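Acyl-CoA thioester hydrolase ybgC (Escherichia coli K-12, PDB 3GRH) is a putative thioesterase of the outer membrane that belongs to the pectinesterase family, yet neither binds pectin nor has pectinesterase activity. Local coordinates at residues Phe321-Gly332 with Val352-Phe363; Gly221-Asp231 with Ile242-Thr252. All coordinates share one frame; numbering follows the deposited sequence.

Contact 1: Phe321-Gly332 with Val352-Phe363; sequences FLAVNSRFNAFG and VVIRDSAINEGF
The rim of the Phe328 ring reaches Ile354, CE2 3.7 Å from its CG2, between two successive coils of the right-handed parallel beta-helix characteristic of carbohydrate esterase family 8. Each segment carries two short strands joined by a corner, and strands 321-324 and 352-355 run parallel, 5° apart, tied by backbone bonds such as Arg355 N to Ala323 O. Phe328 and Ile354 approach from opposite directions, whereas Ile359 runs beside Phe328. Ala323 CB and Ser357 CB lie at the edge of this ring, which also stacks with Phe295 of the preceding coil, so residues of three coils meet inside the helix. On the outward face Leu322 sits alongside Val353, CD1 to CG1 3.8 Å, and Val324 packs by CB on CG of Arg355.

At the corner both coils adopt positive phi, at Asn325 and Asp356, and the next residue is a serine in each. Ser357 OG accepts from Ser326 N at 3.0 Å and donates to Arg355 O from above the carbonyl plane; Asn325 N reaches the same oxygen in that plane. Arg355 NE meets Asp356 OD2 at 2.9 Å, while Asp356 OD1 is held by Asn408.

Further on, Ala330 CB lies over one face of the Phe363 ring, 4.0 Å from its centroid. A shared first torsion in Asn329 and Asn360 (chi1 near -68° in both, CG anti to the carbonyl carbon) sets their amides side by side, planes 17° apart, and Asn360 ND2 donates to Asn329 OD1 over 2.9 Å.

Contact 2: Gly221-Asp231 with Ile242-Thr252; sequences GNHPAVALRTD and ILGRQNTFFVT
Asp231 OD1 is gripped by two donors: Thr252 OG1 comes from above the carboxylate plane at 2.8 Å, and Arg229 NE reaches the syn lone pair at 3.0 Å. The arginine chain is extended from CG to NE, which lays its guanidinium edge against the carboxylate; Thr252 CG2 approaches NE to 3.5 Å. Arg229 NH1 also bonds Asn258 OD1, and Asp231 OD2 accepts from Gln199 NE2, so each partner of the salt bridge has a second hold.

Strands 228-230 and 249-251 are parallel neighbours in successive coils of the beta-helix, with Leu228 O receiving Phe250 N. On their inward side Leu228 and Phe249 lie side by side, CD2 to CE1 3.8 Å, while Ile242 CD1 sits over one face of the Phe249 ring, offset toward its rim. Before the strands, Thr248 O accepts both Ala227 N and Leu228 N.

The other end is held by Gln246, whose CG stands anti to the backbone N (chi1 -171°) and whose extended chain carries the amide across to the 221-231 segment. Its NE2 donates to Asn222 OD1 at 2.7 Å, in the plane of the glutamine amide, and OE1 accepts from His223 N at 2.9 Å, with this donor above that plane. The Gln246 side chain lies about 6 Å from that of Arg340, substrate-binding by similarity; the side chain of Asn247 is about 4 Å from that of Asp280, the predicted nucleophile. Asn247 OD1 accepts from Gln246 NE2, though its amide's main polar partner is Ser283.

Along the chain from the N terminus, contact 2 comes first: residues 221-231 are rejoined by 242-252 after ten intervening residues, which include strand 235-238 and close one turn of the beta-helix. The chain then passes strand 267-271 and the predicted nucleophile Asp280 before reaching contact 1, where nineteen residues holding strand 337-342 separate 321-332 from 352-363. The two loops follow in series and neither nest nor cross. Contact 2 pairs 228-230 with 249-251 near mid-helix; contact 1, nearer the C-terminal end, pairs 321-324 with 351-355 and 327-330 with 358-359, spanning two faces. Their centres are about 19 Å apart, yet Phe321 CE1 packs 3.8 Å from Val251 CG2 within the helix.

Contact 1: Phe321-Gly332 with Val352-Phe363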
loop_
_atom_site.group_PDB
_atom_site.type_symbol
_atom_site.label_atom_id
_atom_site.label_comp_id
_atom_site.label_asym_id
_atom_site.label_seq_id
_atom_site.Cartn_x
_atom_site.Cartn_y
_atom_site.Cartn_z
ATOM N N PHE A 321 -1.386 -8.994 -3.356
ATOM C CA PHE A 321 -2.006 -7.784 -3.867
ATOM C C PHE A 321 -2.975 -8.035 -4.954
ATOM O O PHE A 321 -2.667 -8.841 -5.843
ATOM C CB PHE A 321 -0.972 -6.773 -4.342
ATOM C CG PHE A 321 0.028 -6.311 -3.314
ATOM C CD1 PHE A 321 -0.176 -6.387 -1.979
ATOM C CD2 PHE A 321 1.129 -5.673 -3.745
ATOM C CE1 PHE A 321 0.814 -5.951 -1.031
ATOM C CE2 PHE A 321 2.133 -5.281 -2.827
ATOM C CZ PHE A 321 1.966 -5.385 -1.506
ATOM N N LEU A 322 -4.133 -7.346 -4.979
ATOM C CA LEU A 322 -5.045 -7.464 -6.115
ATOM C C LEU A 322 -5.340 -6.066 -6.560
ATOM O O LEU A 322 -5.712 -5.269 -5.712
ATOM C CB LEU A 322 -6.385 -8.069 -5.703
ATOM C CG LEU A 322 -7.460 -8.135 -6.728
ATOM C CD1 LEU A 322 -6.943 -9.037 -7.876
ATOM C CD2 LEU A 322 -8.746 -8.718 -6.066
ATOM N N ALA A 323 -5.110 -5.738 -7.834
ATOM C CA ALA A 323 -5.525 -4.444 -8.386
ATOM C C ALA A 323 -6.621 -4.770 -9.372
ATOM O O ALA A 323 -6.410 -5.561 -10.302
ATOM C CB ALA A 323 -4.343 -3.821 -9.078
ATOM N N VAL A 324 -7.796 -4.209 -9.143
ATOM C CA VAL A 324 -9.015 -4.453 -9.961
ATOM C C VAL A 324 -9.600 -3.159 -10.405
ATOM O O VAL A 324 -9.675 -2.206 -9.647
ATOM C CB VAL A 324 -9.995 -5.404 -9.179
ATOM C CG1 VAL A 324 -10.378 -4.822 -7.884
ATOM C CG2 VAL A 324 -11.199 -5.714 -10.012
ATOM N N ASN A 325 -9.942 -3.023 -11.663
ATOM C CA ASN A 325 -10.664 -1.904 -12.182
ATOM C C ASN A 325 -9.865 -0.589 -11.888
ATOM O O ASN A 325 -10.439 0.476 -11.529
ATOM C CB ASN A 325 -12.051 -1.834 -11.537
ATOM C CG ASN A 325 -12.936 -3.053 -11.818
ATOM O OD1 ASN A 325 -13.829 -3.376 -11.050
ATOM N ND2 ASN A 325 -12.697 -3.689 -12.899
ATOM N N SER A 326 -8.557 -0.693 -12.055
ATOM C CA SER A 326 -7.621 0.364 -11.698
ATOM C C SER A 326 -6.945 0.878 -13.016
ATOM O O SER A 326 -7.290 0.454 -14.103
ATOM C CB SER A 326 -6.683 -0.165 -10.644
ATOM O OG SER A 326 -7.382 -0.243 -9.379
ATOM N N ARG A 327 -6.171 1.954 -12.873
ATOM C CA ARG A 327 -5.580 2.720 -13.977
ATOM C C ARG A 327 -4.103 2.866 -13.652
ATOM O O ARG A 327 -3.735 3.173 -12.554
ATOM C CB ARG A 327 -6.251 4.079 -14.157
ATOM C CG ARG A 327 -7.621 3.946 -14.604
ATOM C CD ARG A 327 -8.229 5.342 -14.749
ATOM N NE ARG A 327 -8.530 5.936 -13.451
ATOM C CZ ARG A 327 -8.443 7.236 -13.151
ATOM N NH1 ARG A 327 -8.035 8.116 -14.043
ATOM N NH2 ARG A 327 -8.801 7.660 -11.948
ATOM N N PHE A 328 -3.256 2.581 -14.616
ATOM C CA PHE A 328 -1.819 2.642 -14.452
ATOM C C PHE A 328 -1.212 3.561 -15.526
ATOM O O PHE A 328 -1.461 3.384 -16.695
ATOM C CB PHE A 328 -1.200 1.245 -14.632
ATOM C CG PHE A 328 -1.614 0.262 -13.581
ATOM C CD1 PHE A 328 -0.881 0.078 -12.454
ATOM C CD2 PHE A 328 -2.796 -0.399 -13.668
ATOM C CE1 PHE A 328 -1.279 -0.775 -11.431
ATOM C CE2 PHE A 328 -3.164 -1.256 -12.644
ATOM C CZ PHE A 328 -2.441 -1.467 -11.561
ATOM N N ASN A 329 -0.512 4.586 -15.111
ATOM C CA ASN A 329 0.064 5.588 -16.017
ATOM C C ASN A 329 1.525 5.812 -15.720
ATOM O O ASN A 329 1.902 5.988 -14.586
ATOM C CB ASN A 329 -0.726 6.869 -15.853
ATOM C CG ASN A 329 -2.163 6.760 -16.364
ATOM O OD1 ASN A 329 -2.352 6.345 -17.507
ATOM N ND2 ASN A 329 -3.165 7.142 -15.554
ATOM N N ALA A 330 2.358 5.835 -16.744
ATOM C CA ALA A 330 3.802 6.146 -16.548
ATOM C C ALA A 330 4.312 7.131 -17.585
ATOM O O ALA A 330 3.865 7.078 -18.697
ATOM C CB ALA A 330 4.596 4.899 -16.621
ATOM N N PHE A 331 5.218 8.013 -17.173
ATOM C CA PHE A 331 5.789 9.059 -18.084
ATOM C C PHE A 331 6.707 8.511 -19.199
ATOM O O PHE A 331 6.245 8.301 -20.314
ATOM C CB PHE A 331 6.519 10.157 -17.280
ATOM C CG PHE A 331 5.602 10.982 -16.430
ATOM C CD1 PHE A 331 5.346 10.611 -15.134
ATOM C CD2 PHE A 331 4.937 12.084 -16.950
ATOM C CE1 PHE A 331 4.477 11.341 -14.337
ATOM C CE2 PHE A 331 4.050 12.815 -16.157
ATOM C CZ PHE A 331 3.831 12.449 -14.855
ATOM N N GLY A 332 7.987 8.321 -18.889
ATOM C CA GLY A 332 9.028 7.864 -19.814
ATOM C C GLY A 332 8.721 6.919 -20.974
ATOM O O GLY A 332 7.562 6.609 -21.278
ATOM N N VAL A 352 0.862 -10.975 -6.816
ATOM C CA VAL A 352 0.045 -9.854 -7.314
ATOM C C VAL A 352 -0.702 -10.251 -8.503
ATOM O O VAL A 352 -0.193 -10.970 -9.365
ATOM C CB VAL A 352 0.840 -8.608 -7.556
ATOM C CG1 VAL A 352 1.946 -8.857 -8.412
ATOM C CG2 VAL A 352 -0.058 -7.475 -8.131
ATOM N N VAL A 353 -1.971 -9.850 -8.544
ATOM C CA VAL A 353 -2.823 -9.973 -9.728
ATOM C C VAL A 353 -3.312 -8.603 -10.128
ATOM O O VAL A 353 -3.846 -7.889 -9.300
ATOM C CB VAL A 353 -4.013 -10.891 -9.456
ATOM C CG1 VAL A 353 -5.029 -10.856 -10.554
ATOM C CG2 VAL A 353 -3.577 -12.324 -9.234
ATOM N N ILE A 354 -3.145 -8.240 -11.375
ATOM C CA ILE A 354 -3.720 -7.044 -11.944
ATOM C C ILE A 354 -4.769 -7.451 -12.931
ATOM O O ILE A 354 -4.478 -8.177 -13.879
ATOM C CB ILE A 354 -2.644 -6.171 -12.625
ATOM C CG1 ILE A 354 -1.598 -5.700 -11.658
ATOM C CG2 ILE A 354 -3.330 -4.891 -13.238
ATOM C CD1 ILE A 354 -0.407 -4.992 -12.382
ATOM N N ARG A 355 -6.019 -7.093 -12.643
ATOM C CA ARG A 355 -7.164 -7.501 -13.457
ATOM C C ARG A 355 -8.082 -6.393 -13.824
ATOM O O ARG A 355 -8.240 -5.434 -13.087
ATOM C CB ARG A 355 -7.964 -8.633 -12.827
ATOM C CG ARG A 355 -8.530 -8.327 -11.510
ATOM C CD ARG A 355 -9.275 -9.549 -10.918
ATOM N NE ARG A 355 -10.432 -9.919 -11.750
ATOM C CZ ARG A 355 -11.045 -11.104 -11.724
ATOM N NH1 ARG A 355 -10.756 -12.026 -10.857
ATOM N NH2 ARG A 355 -12.097 -11.253 -12.552
ATOM N N ASP A 356 -8.690 -6.517 -14.980
ATOM C CA ASP A 356 -9.721 -5.610 -15.379
ATOM C C ASP A 356 -9.312 -4.100 -15.328
ATOM O O ASP A 356 -10.140 -3.216 -15.035
ATOM C CB ASP A 356 -10.993 -5.843 -14.547
ATOM C CG ASP A 356 -11.418 -7.301 -14.508
ATOM O OD1 ASP A 356 -11.568 -7.911 -15.591
ATOM O OD2 ASP A 356 -11.617 -7.853 -13.359
ATOM N N SER A 357 -8.048 -3.849 -15.612
ATOM C CA SER A 357 -7.428 -2.576 -15.439
ATOM C C SER A 357 -6.890 -1.988 -16.727
ATOM O O SER A 357 -6.612 -2.689 -17.676
ATOM C CB SER A 357 -6.313 -2.678 -14.412
ATOM O OG SER A 357 -6.895 -2.897 -13.111
ATOM N N ALA A 358 -6.765 -0.665 -16.760
ATOM C CA ALA A 358 -6.259 0.035 -17.932
ATOM C C ALA A 358 -4.759 0.259 -17.666
ATOM O O ALA A 358 -4.416 0.862 -16.653
ATOM C CB ALA A 358 -6.966 1.395 -18.098
ATOM N N ILE A 359 -3.893 -0.186 -18.562
ATOM C CA ILE A 359 -2.425 0.042 -18.504
ATOM C C ILE A 359 -2.026 0.900 -19.677
ATOM O O ILE A 359 -2.200 0.546 -20.815
ATOM C CB ILE A 359 -1.646 -1.276 -18.502
ATOM C CG1 ILE A 359 -2.131 -2.153 -17.369
ATOM C CG2 ILE A 359 -0.166 -1.005 -18.288
ATOM C CD1 ILE A 359 -1.600 -3.532 -17.378
ATOM N N ASN A 360 -1.556 2.081 -19.409
ATOM C CA ASN A 360 -1.624 3.074 -20.452
ATOM C C ASN A 360 -0.235 3.179 -20.925
ATOM O O ASN A 360 0.548 2.199 -20.877
ATOM C CB ASN A 360 -2.333 4.363 -19.957
ATOM C CG ASN A 360 -3.848 4.132 -19.697
ATOM O OD1 ASN A 360 -4.576 3.592 -20.564
ATOM N ND2 ASN A 360 -4.278 4.386 -18.440
ATOM N N GLU A 361 0.116 4.320 -21.491
ATOM C CA GLU A 361 1.405 4.410 -22.055
ATOM C C GLU A 361 2.437 4.453 -20.942
ATOM O O GLU A 361 2.143 4.711 -19.741
ATOM C CB GLU A 361 1.526 5.627 -22.995
ATOM C CG GLU A 361 2.601 5.451 -24.107
ATOM C CD GLU A 361 2.325 4.318 -25.129
ATOM O OE1 GLU A 361 1.627 3.334 -24.787
ATOM O OE2 GLU A 361 2.810 4.430 -26.302
ATOM N N GLY A 362 3.635 4.095 -21.355
ATOM C CA GLY A 362 4.825 4.283 -20.591
ATOM C C GLY A 362 5.417 3.046 -20.005
ATOM O O GLY A 362 6.441 3.143 -19.369
ATOM N N PHE A 363 4.739 1.926 -20.099
ATOM C CA PHE A 363 5.252 0.685 -19.510
ATOM C C PHE A 363 6.053 -0.169 -20.472
ATOM O O PHE A 363 5.865 -0.091 -21.688
ATOM C CB PHE A 363 4.133 -0.129 -18.875
ATOM C CG PHE A 363 3.547 0.530 -17.683
ATOM C CD1 PHE A 363 4.079 0.299 -16.443
ATOM C CD2 PHE A 363 2.502 1.396 -17.802
ATOM C CE1 PHE A 363 3.555 0.982 -15.341
ATOM C CE2 PHE A 363 1.991 2.055 -16.728
ATOM C CZ PHE A 363 2.517 1.845 -15.502
#

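Contact 2: Gly221-Asp231 with Ile242-Thr252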
loop_
_atom_site.group_PDB
_atom_site.type_symbol
_atom_site.label_atom_id
_atom_site.label_comp_id
_atom_site.label_asym_id
_atom_site.label_seq_id
_atom_site.Cartn_x
_atom_site.Cartn_y
_atom_site.Cartn_z
ATOM N N GLY A 221 19.267 6.908 -6.473
ATOM C CA GLY A 221 19.652 5.692 -5.772
ATOM C C GLY A 221 18.655 5.250 -4.732
ATOM O O GLY A 221 17.483 5.633 -4.795
ATOM N N ASN A 222 19.070 4.376 -3.831
ATOM C CA ASN A 222 18.167 3.853 -2.810
ATOM C C ASN A 222 17.865 4.894 -1.751
ATOM O O ASN A 222 18.762 5.326 -0.989
ATOM C CB ASN A 222 18.804 2.598 -2.195
ATOM C CG ASN A 222 17.899 1.917 -1.169
ATOM O OD1 ASN A 222 16.766 1.593 -1.459
ATOM N ND2 ASN A 222 18.440 1.674 0.045
ATOM N N HIS A 223 16.592 5.317 -1.690
ATOM C CA HIS A 223 16.108 6.283 -0.755
ATOM C C HIS A 223 14.704 5.969 -0.327
ATOM O O HIS A 223 13.795 6.664 -0.738
ATOM C CB HIS A 223 16.142 7.659 -1.408
ATOM C CG HIS A 223 17.534 8.148 -1.652
ATOM N ND1 HIS A 223 18.372 8.493 -0.622
ATOM C CD2 HIS A 223 18.219 8.361 -2.798
ATOM C CE1 HIS A 223 19.543 8.882 -1.130
ATOM N NE2 HIS A 223 19.475 8.804 -2.453
ATOM N N PRO A 224 14.542 4.921 0.479
ATOM C CA PRO A 224 13.192 4.535 0.929
ATOM C C PRO A 224 12.589 5.691 1.694
ATOM O O PRO A 224 13.174 6.221 2.628
ATOM C CB PRO A 224 13.452 3.337 1.826
ATOM C CG PRO A 224 14.850 2.965 1.558
ATOM C CD PRO A 224 15.587 4.127 1.141
ATOM N N ALA A 225 11.369 6.061 1.370
ATOM C CA ALA A 225 10.729 7.127 2.033
ATOM C C ALA A 225 9.204 6.904 1.999
ATOM O O ALA A 225 8.461 7.477 1.160
ATOM C CB ALA A 225 11.124 8.400 1.369
ATOM N N VAL A 226 8.763 6.146 2.986
ATOM C CA VAL A 226 7.376 5.739 3.033
ATOM C C VAL A 226 6.481 6.894 3.393
ATOM O O VAL A 226 6.765 7.658 4.323
ATOM C CB VAL A 226 7.212 4.562 4.057
ATOM C CG1 VAL A 226 5.737 4.170 4.156
ATOM C CG2 VAL A 226 8.094 3.378 3.694
ATOM N N ALA A 227 5.369 7.015 2.664
ATOM C CA ALA A 227 4.325 7.958 2.966
ATOM C C ALA A 227 3.392 7.343 3.997
ATOM O O ALA A 227 3.225 7.860 5.040
ATOM C CB ALA A 227 3.581 8.347 1.737
ATOM N N LEU A 228 2.773 6.214 3.660
ATOM C CA LEU A 228 1.760 5.550 4.524
ATOM C C LEU A 228 2.238 4.134 4.737
ATOM O O LEU A 228 2.401 3.410 3.805
ATOM C CB LEU A 228 0.437 5.520 3.827
ATOM C CG LEU A 228 -0.662 4.823 4.596
ATOM C CD1 LEU A 228 -0.907 5.265 6.015
ATOM C CD2 LEU A 228 -1.944 5.035 3.745
ATOM N N ARG A 229 2.328 3.730 5.999
ATOM C CA ARG A 229 2.526 2.347 6.398
ATOM C C ARG A 229 1.345 1.886 7.192
ATOM O O ARG A 229 0.906 2.592 8.116
ATOM C CB ARG A 229 3.729 2.243 7.240
ATOM C CG ARG A 229 3.933 0.909 7.859
ATOM C CD ARG A 229 5.203 0.695 8.564
ATOM N NE ARG A 229 5.206 -0.543 9.354
ATOM C CZ ARG A 229 6.160 -0.829 10.229
ATOM N NH1 ARG A 229 7.212 -0.028 10.384
ATOM N NH2 ARG A 229 6.028 -1.894 10.972
ATOM N N THR A 230 0.792 0.738 6.838
ATOM C CA THR A 230 -0.333 0.211 7.599
ATOM C C THR A 230 -0.061 -1.245 7.939
ATOM O O THR A 230 0.343 -2.010 7.096
ATOM C CB THR A 230 -1.699 0.477 6.960
ATOM O OG1 THR A 230 -2.735 -0.144 7.732
ATOM C CG2 THR A 230 -1.782 -0.066 5.572
ATOM N N ASP A 231 -0.242 -1.578 9.218
ATOM C CA ASP A 231 -0.021 -2.968 9.715
ATOM C C ASP A 231 -1.315 -3.584 10.265
ATOM O O ASP A 231 -1.330 -4.799 10.577
ATOM C CB ASP A 231 1.003 -2.968 10.894
ATOM C CG ASP A 231 2.324 -2.306 10.603
ATOM O OD1 ASP A 231 2.631 -2.057 9.413
ATOM O OD2 ASP A 231 3.061 -1.998 11.627
ATOM N N ILE A 242 -1.813 9.240 -1.912
ATOM C CA ILE A 242 -0.584 8.793 -1.251
ATOM C C ILE A 242 0.583 9.068 -2.154
ATOM O O ILE A 242 0.642 8.508 -3.250
ATOM C CB ILE A 242 -0.654 7.274 -0.895
ATOM C CG1 ILE A 242 -1.976 6.892 -0.251
ATOM C CG2 ILE A 242 0.490 7.034 0.038
ATOM C CD1 ILE A 242 -2.133 5.366 -0.156
ATOM N N LEU A 243 1.429 10.022 -1.740
ATOM C CA LEU A 243 2.407 10.631 -2.623
ATOM C C LEU A 243 3.797 10.370 -2.124
ATOM O O LEU A 243 4.145 10.642 -0.963
ATOM C CB LEU A 243 2.183 12.137 -2.764
ATOM C CG LEU A 243 0.811 12.502 -3.258
ATOM C CD1 LEU A 243 0.662 14.000 -3.320
ATOM C CD2 LEU A 243 0.417 11.894 -4.553
ATOM N N GLY A 244 4.635 9.826 -3.012
ATOM C CA GLY A 244 6.019 9.593 -2.709
ATOM C C GLY A 244 6.828 9.338 -3.953
ATOM O O GLY A 244 6.453 9.783 -5.049
ATOM N N ARG A 245 7.945 8.657 -3.717
ATOM C CA ARG A 245 8.875 8.263 -4.794
ATOM C C ARG A 245 9.186 6.799 -4.540
ATOM O O ARG A 245 8.441 5.949 -4.987
ATOM C CB ARG A 245 10.074 9.115 -4.875
ATOM C CG ARG A 245 9.795 10.543 -5.203
ATOM C CD ARG A 245 9.373 10.766 -6.563
ATOM N NE ARG A 245 9.139 12.213 -6.778
ATOM C CZ ARG A 245 7.941 12.795 -6.814
ATOM N NH1 ARG A 245 6.821 12.117 -6.656
ATOM N NH2 ARG A 245 7.849 14.123 -7.080
ATOM N N GLN A 246 10.184 6.484 -3.709
ATOM C CA GLN A 246 10.480 5.060 -3.409
ATOM C C GLN A 246 9.758 4.584 -2.181
ATOM O O GLN A 246 9.836 5.180 -1.157
ATOM C CB GLN A 246 11.996 4.849 -3.273
ATOM C CG GLN A 246 12.427 3.461 -3.192
ATOM C CD GLN A 246 13.862 3.284 -2.905
ATOM O OE1 GLN A 246 14.669 4.035 -3.409
ATOM N NE2 GLN A 246 14.204 2.311 -2.019
ATOM N N ASN A 247 9.009 3.497 -2.328
ATOM C CA ASN A 247 8.272 2.823 -1.257
ATOM C C ASN A 247 7.160 3.716 -0.685
ATOM O O ASN A 247 6.903 3.677 0.537
ATOM C CB ASN A 247 9.198 2.402 -0.119
ATOM C CG ASN A 247 10.227 1.380 -0.512
ATOM O OD1 ASN A 247 11.443 1.663 -0.416
ATOM N ND2 ASN A 247 9.789 0.199 -0.946
ATOM N N THR A 248 6.362 4.376 -1.532
ATOM C CA THR A 248 5.289 5.199 -1.106
ATOM C C THR A 248 4.277 4.609 -0.113
ATOM O O THR A 248 4.004 5.230 0.905
ATOM C CB THR A 248 4.562 5.653 -2.359
ATOM O OG1 THR A 248 5.483 6.358 -3.206
ATOM C CG2 THR A 248 3.442 6.550 -1.994
ATOM N N PHE A 249 3.775 3.427 -0.421
ATOM C CA PHE A 249 2.775 2.751 0.385
ATOM C C PHE A 249 3.370 1.405 0.802
ATOM O O PHE A 249 3.775 0.646 -0.056
ATOM C CB PHE A 249 1.521 2.617 -0.448
ATOM C CG PHE A 249 0.371 1.950 0.287
ATOM C CD1 PHE A 249 0.062 2.250 1.627
ATOM C CD2 PHE A 249 -0.437 1.075 -0.360
ATOM C CE1 PHE A 249 -1.035 1.667 2.245
ATOM C CE2 PHE A 249 -1.514 0.473 0.286
ATOM C CZ PHE A 249 -1.809 0.773 1.544
ATOM N N PHE A 250 3.410 1.123 2.121
ATOM C CA PHE A 250 4.040 -0.078 2.639
ATOM C C PHE A 250 3.038 -0.763 3.544
ATOM O O PHE A 250 2.512 -0.145 4.461
ATOM C CB PHE A 250 5.277 0.282 3.439
ATOM C CG PHE A 250 6.343 -0.771 3.378
ATOM C CD1 PHE A 250 7.482 -0.547 2.661
ATOM C CD2 PHE A 250 6.126 -2.035 3.867
ATOM C CE1 PHE A 250 8.463 -1.538 2.527
ATOM C CE2 PHE A 250 7.078 -3.043 3.756
ATOM C CZ PHE A 250 8.251 -2.799 3.099
ATOM N N VAL A 251 2.708 -2.012 3.256
ATOM C CA VAL A 251 1.924 -2.748 4.200
ATOM C C VAL A 251 2.786 -3.786 4.868
ATOM O O VAL A 251 3.704 -4.311 4.281
ATOM C CB VAL A 251 0.785 -3.418 3.577
ATOM C CG1 VAL A 251 -0.213 -2.308 3.077
ATOM C CG2 VAL A 251 1.165 -4.221 2.376
ATOM N N THR A 252 2.566 -4.013 6.144
ATOM C CA THR A 252 3.266 -5.058 6.803
ATOM C C THR A 252 2.327 -5.800 7.723
ATOM O O THR A 252 1.150 -5.442 7.879
ATOM C CB THR A 252 4.475 -4.597 7.669
ATOM O OG1 THR A 252 4.038 -4.403 9.022
ATOM C CG2 THR A 252 5.248 -3.342 7.180
HETATM O O HOH W 1 15.540 3.933 -5.997
HETATM O O HOH W 2 12.398 8.108 -2.569
HETATM O O HOH W 3 8.897 8.103 -1.203
#